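Local atomic coordinates of probable copper-exporting P-type ATPase A (Archaeoglobus fulgidus, PDB entry 3FRY), a protein that probably exports copper ions across the cell membrane at the expense of ATP, the portion seen here being its C-terminal metal-binding domain. Residues A[22-27]-A[32-37]; A[45-48]-A[53-56]. One frame throughout, in Å; residues are numbered along the deposited sequence.

Contact 1 of 2, residues A[22-27]-A[32-37]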
loop_
_atom_site.group_PDB
_atom_site.type_symbol
_atom_site.label_atom_id
_atom_site.label_comp_id
_atom_site.label_asym_id
_atom_site.label_seq_id
_atom_site.Cartn_x
_atom_site.Cartn_y
_atom_site.Cartn_z
ATOM N N ARG A 22 -14.260 -0.005 -7.986
ATOM C CA ARG A 22 -15.126 1.165 -7.866
ATOM C C ARG A 22 -14.441 2.422 -8.363
ATOM O O ARG A 22 -15.092 3.299 -8.925
ATOM C CB ARG A 22 -15.574 1.402 -6.419
ATOM C CG ARG A 22 -16.920 0.798 -6.066
ATOM C CD ARG A 22 -17.507 1.435 -4.798
ATOM N NE ARG A 22 -18.100 2.749 -5.051
ATOM C CZ ARG A 22 -18.619 3.537 -4.111
ATOM N NH1 ARG A 22 -18.624 3.161 -2.837
ATOM N NH2 ARG A 22 -19.147 4.705 -4.448
ATOM N N VAL A 23 -13.133 2.517 -8.147
ATOM C CA VAL A 23 -12.393 3.688 -8.597
ATOM C C VAL A 23 -12.432 3.734 -10.120
ATOM O O VAL A 23 -12.699 4.781 -10.715
ATOM C CB VAL A 23 -10.927 3.656 -8.095
ATOM C CG1 VAL A 23 -10.121 4.801 -8.719
ATOM C CG2 VAL A 23 -10.910 3.794 -6.570
ATOM N N LYS A 24 -12.180 2.590 -10.746
ATOM C CA LYS A 24 -12.211 2.510 -12.202
ATOM C C LYS A 24 -13.576 2.946 -12.725
ATOM O O LYS A 24 -13.662 3.769 -13.637
ATOM C CB LYS A 24 -11.917 1.083 -12.674
ATOM C CG LYS A 24 -11.869 0.951 -14.189
ATOM C CD LYS A 24 -11.400 -0.431 -14.640
ATOM C CE LYS A 24 -11.213 -0.462 -16.154
ATOM N NZ LYS A 24 -10.590 -1.727 -16.641
ATOM N N LYS A 25 -14.635 2.400 -12.125
ATOM C CA LYS A 25 -16.010 2.709 -12.517
ATOM C C LYS A 25 -16.350 4.179 -12.327
ATOM O O LYS A 25 -16.950 4.803 -13.199
ATOM C CB LYS A 25 -17.006 1.866 -11.708
ATOM C CG LYS A 25 -17.010 0.390 -12.041
ATOM C CD LYS A 25 -18.081 -0.341 -11.233
ATOM C CE LYS A 25 -18.277 -1.770 -11.720
ATOM N NZ LYS A 25 -17.027 -2.570 -11.618
ATOM N N ALA A 26 -15.992 4.723 -11.169
ATOM C CA ALA A 26 -16.266 6.129 -10.884
ATOM C C ALA A 26 -15.587 7.019 -11.933
ATOM O O ALA A 26 -16.177 7.991 -12.414
ATOM C CB ALA A 26 -15.771 6.480 -9.479
ATOM N N LEU A 27 -14.345 6.689 -12.286
ATOM C CA LEU A 27 -13.623 7.459 -13.292
ATOM C C LEU A 27 -14.319 7.361 -14.649
ATOM O O LEU A 27 -14.441 8.356 -15.357
ATOM C CB LEU A 27 -12.173 6.971 -13.412
ATOM C CG LEU A 27 -11.228 7.419 -12.292
ATOM C CD1 LEU A 27 -9.929 6.623 -12.350
ATOM C CD2 LEU A 27 -10.959 8.910 -12.435
ATOM N N ALA A 32 -13.840 9.614 -18.072
ATOM C CA ALA A 32 -12.484 9.251 -18.463
ATOM C C ALA A 32 -12.426 7.823 -19.002
ATOM O O ALA A 32 -13.257 6.984 -18.656
ATOM C CB ALA A 32 -11.548 9.394 -17.268
ATOM N N LYS A 33 -11.444 7.556 -19.859
ATOM C CA LYS A 33 -11.253 6.221 -20.413
ATOM C C LYS A 33 -10.065 5.685 -19.621
ATOM O O LYS A 33 -8.943 6.168 -19.763
ATOM C CB LYS A 33 -10.919 6.298 -21.907
ATOM C CG LYS A 33 -10.859 4.944 -22.603
ATOM C CD LYS A 33 -10.768 5.106 -24.116
ATOM C CE LYS A 33 -10.656 3.761 -24.818
ATOM N NZ LYS A 33 -9.451 3.007 -24.393
ATOM N N VAL A 34 -10.319 4.696 -18.774
ATOM C CA VAL A 34 -9.276 4.149 -17.924
ATOM C C VAL A 34 -8.344 3.198 -18.649
ATOM O O VAL A 34 -8.791 2.237 -19.276
ATOM C CB VAL A 34 -9.903 3.433 -16.719
ATOM C CG1 VAL A 34 -8.818 2.977 -15.760
ATOM C CG2 VAL A 34 -10.882 4.373 -16.019
ATOM N N GLU A 35 -7.049 3.481 -18.568
ATOM C CA GLU A 35 -6.033 2.652 -19.210
ATOM C C GLU A 35 -5.468 1.710 -18.155
ATOM O O GLU A 35 -5.199 0.543 -18.422
ATOM C CB GLU A 35 -4.888 3.517 -19.743
ATOM C CG GLU A 35 -5.299 4.838 -20.376
ATOM C CD GLU A 35 -5.548 4.747 -21.867
ATOM O OE1 GLU A 35 -6.470 4.007 -22.279
ATOM O OE2 GLU A 35 -4.816 5.424 -22.630
ATOM N N LYS A 36 -5.290 2.231 -16.949
ATOM C CA LYS A 36 -4.738 1.434 -15.868
ATOM C C LYS A 36 -5.021 2.041 -14.503
ATOM O O LYS A 36 -5.015 3.264 -14.333
ATOM C CB LYS A 36 -3.222 1.296 -16.061
ATOM C CG LYS A 36 -2.490 0.621 -14.916
ATOM C CD LYS A 36 -0.997 0.575 -15.194
ATOM C CE LYS A 36 -0.223 0.040 -13.999
ATOM N NZ LYS A 36 1.234 -0.074 -14.292
ATOM N N VAL A 37 -5.286 1.173 -13.536
ATOM C CA VAL A 37 -5.529 1.604 -12.171
ATOM C C VAL A 37 -4.981 0.546 -11.225
ATOM O O VAL A 37 -5.205 -0.648 -11.423
ATOM C CB VAL A 37 -7.037 1.809 -11.881
ATOM C CG1 VAL A 37 -7.798 0.511 -12.116
ATOM C CG2 VAL A 37 -7.229 2.285 -10.440
#
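Lys24 and Val34 meet with their side chains running across one another at a slant, the lysine methylenes lying against the valine methyls. The first torsion of Lys24 (chi1 -177°) turns CG to the far side from the backbone N, and the chain, extended from there on, leads its hydrocarbon past the branch of Val34: CG comes 4.0 Å from Val34 CG1, and CE passes 4.1 Å from Val34 CB. The other methyl of Val34 is wedged against the helix itself, where CG2 sits 3.7 Å from Lys24 O and 3.9 Å from Leu27 CB. Farther along the strand, Val37 splits its two methyls between neighbouring helix residues. CG1, placed between backbone N and carbonyl carbon (chi1 59°), faces Lys24 CB, while CG2 reaches Val23 CG1 at 4.2 Å. Leu27 continues beyond this layer onto Ala42, Tyr54 and Val58, and Leu9 of the second subunit packs on it.

Where the chain leaves helix 20-29 and returns as strand 33-37, a hydrogen bond from Ala32 N to Leu27 O, 3.1 Å long, ties the two together. This is the helix-to-strand return of the heavy-metal-associated domain, whose sheet is flanked by helices on one face. A classic beta bulge, with Glu35 and Lys36 both opposite Val43, interrupts the strand between Val34 and Val37, both of which point toward the helix. Apolar contacts thus carry most of the junction; the Ala32 N to Leu27 O bond closes the end next to the connecting turn, and the exposed Lys24 contributes its methylenes.

Contact 2 of 2, residues A[45-48]-A[53-56]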
loop_
_atom_site.group_PDB
_atom_site.type_symbol
_atom_site.label_atom_id
_atom_site.label_comp_id
_atom_site.label_asym_id
_atom_site.label_seq_id
_atom_site.Cartn_x
_atom_site.Cartn_y
_atom_site.Cartn_z
ATOM N N ALA A 45 -7.299 8.240 -20.248
ATOM C CA ALA A 45 -7.282 9.057 -21.448
ATOM C C ALA A 45 -8.418 10.001 -21.078
ATOM O O ALA A 45 -9.547 9.557 -20.864
ATOM C CB ALA A 45 -7.651 8.234 -22.680
ATOM N N GLY A 46 -8.122 11.292 -20.966
ATOM C CA GLY A 46 -9.162 12.232 -20.595
ATOM C C GLY A 46 -8.933 13.652 -21.065
ATOM O O GLY A 46 -7.945 13.953 -21.738
ATOM N N ASN A 47 -9.868 14.525 -20.712
ATOM C CA ASN A 47 -9.795 15.939 -21.073
ATOM C C ASN A 47 -9.310 16.721 -19.855
ATOM O O ASN A 47 -9.901 16.615 -18.784
ATOM C CB ASN A 47 -11.181 16.435 -21.492
ATOM C CG ASN A 47 -11.737 15.673 -22.684
ATOM O OD1 ASN A 47 -11.167 15.707 -23.780
ATOM N ND2 ASN A 47 -12.852 14.983 -22.479
ATOM N N LYS A 48 -8.248 17.509 -20.004
ATOM C CA LYS A 48 -7.745 18.258 -18.855
ATOM C C LYS A 48 -8.803 19.190 -18.290
ATOM O O LYS A 48 -8.735 19.591 -17.126
ATOM C CB LYS A 48 -6.470 19.043 -19.202
ATOM C CG LYS A 48 -6.606 20.107 -20.262
ATOM C CD LYS A 48 -5.314 20.912 -20.336
ATOM C CE LYS A 48 -5.157 21.608 -21.673
ATOM N NZ LYS A 48 -4.925 20.643 -22.781
ATOM N N LYS A 53 -13.331 16.968 -12.391
ATOM C CA LYS A 53 -14.481 16.086 -12.361
ATOM C C LYS A 53 -14.003 14.669 -12.036
ATOM O O LYS A 53 -14.619 13.965 -11.235
ATOM C CB LYS A 53 -15.186 16.125 -13.720
ATOM C CG LYS A 53 -16.444 15.300 -13.830
ATOM C CD LYS A 53 -17.069 15.493 -15.207
ATOM C CE LYS A 53 -18.348 14.685 -15.373
ATOM N NZ LYS A 53 -18.992 14.948 -16.699
ATOM N N TYR A 54 -12.895 14.259 -12.646
ATOM C CA TYR A 54 -12.363 12.922 -12.397
ATOM C C TYR A 54 -11.917 12.791 -10.945
ATOM O O TYR A 54 -12.123 11.759 -10.315
ATOM C CB TYR A 54 -11.156 12.623 -13.290
ATOM C CG TYR A 54 -11.364 12.817 -14.772
ATOM C CD1 TYR A 54 -12.636 12.732 -15.351
ATOM C CD2 TYR A 54 -10.274 13.076 -15.604
ATOM C CE1 TYR A 54 -12.807 12.906 -16.735
ATOM C CE2 TYR A 54 -10.430 13.251 -16.969
ATOM C CZ TYR A 54 -11.689 13.166 -17.533
ATOM O OH TYR A 54 -11.802 13.331 -18.893
ATOM N N ILE A 55 -11.293 13.843 -10.425
ATOM C CA ILE A 55 -10.806 13.827 -9.055
ATOM C C ILE A 55 -11.942 13.752 -8.055
ATOM O O ILE A 55 -11.859 13.010 -7.075
ATOM C CB ILE A 55 -9.915 15.067 -8.763
ATOM C CG1 ILE A 55 -8.565 14.895 -9.471
ATOM C CG2 ILE A 55 -9.708 15.235 -7.255
ATOM C CD1 ILE A 55 -7.624 16.091 -9.337
ATOM N N LYS A 56 -13.011 14.505 -8.305
ATOM C CA LYS A 56 -14.156 14.493 -7.402
ATOM C C LYS A 56 -14.865 13.143 -7.407
ATOM O O LYS A 56 -15.455 12.746 -6.407
ATOM C CB LYS A 56 -15.149 15.604 -7.772
ATOM C CG LYS A 56 -14.643 16.999 -7.440
ATOM C CD LYS A 56 -15.734 18.050 -7.603
ATOM C CE LYS A 56 -15.211 19.445 -7.272
ATOM N NZ LYS A 56 -14.690 19.547 -5.870
HETATM O O HOH W 1 -14.064 13.697 -19.776
#
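Tyr54 reaches from helix 51-60 to strand 41-47 and meets the backbone of Gly46 and Asn47. Its CB sets out toward the strand, and CG, anti to the carbonyl carbon and beside the backbone N (chi1 -54°), carries the ring in that direction. On the ring, CE2 lies 4.0 Å from Gly46 CA and 3.9 Å from Asn47 O, both approaching obliquely. CZ comes next, 3.9 Å from Asn47 N. This helix follows strand 41-47 in the ferredoxin-like heavy-metal-associated fold, and Tyr54 spans the layer between them; here Gly46 and Asn47 also pair with an antiparallel strand of the second subunit, as expected of a domain-swapped dimer. At the tip, OH accepts a nearly straight hydrogen bond from Asn47 N (2.9 Å, 165° at the hydrogen), the donor lying in the plane of the ring at its edge. A phenylalanine here would probably leave Asn47 N without this acceptor. A water, also in the ring plane, accepts a bond from Asn47 ND2 at 3.2 Å and stands unusually close to Tyr54 OH, a 2.5 Å distance whose exact value is doubtful. Gly46 CA is 3.3 Å from Tyr54 OH, with no side chain between strand and ring.

Overall arrangement
Contacts 1 and 2 follow one another along the chain, each joining one helix to one strand of the antiparallel pair 33-37 and 41-47, with centres about 10 Å apart. They meet directly: Lys33 O and Ala45 N, 2.7 Å apart, probably form a hydrogen bond between the strands, while Leu27 CD2 packs 3.7 Å from Tyr54 O and Ala32 N lies 3.7 Å from Tyr54 CE1. Helices 20-29 and 51-60 are thus in touch through the same layer. Both contacts also touch the second subunit. Outside both contacts, just before helix 20-29, the helix of contact 1, Cys16 and Cys19 form the CxxC motif, probably the copper site as in this family, here closed as a disulfide.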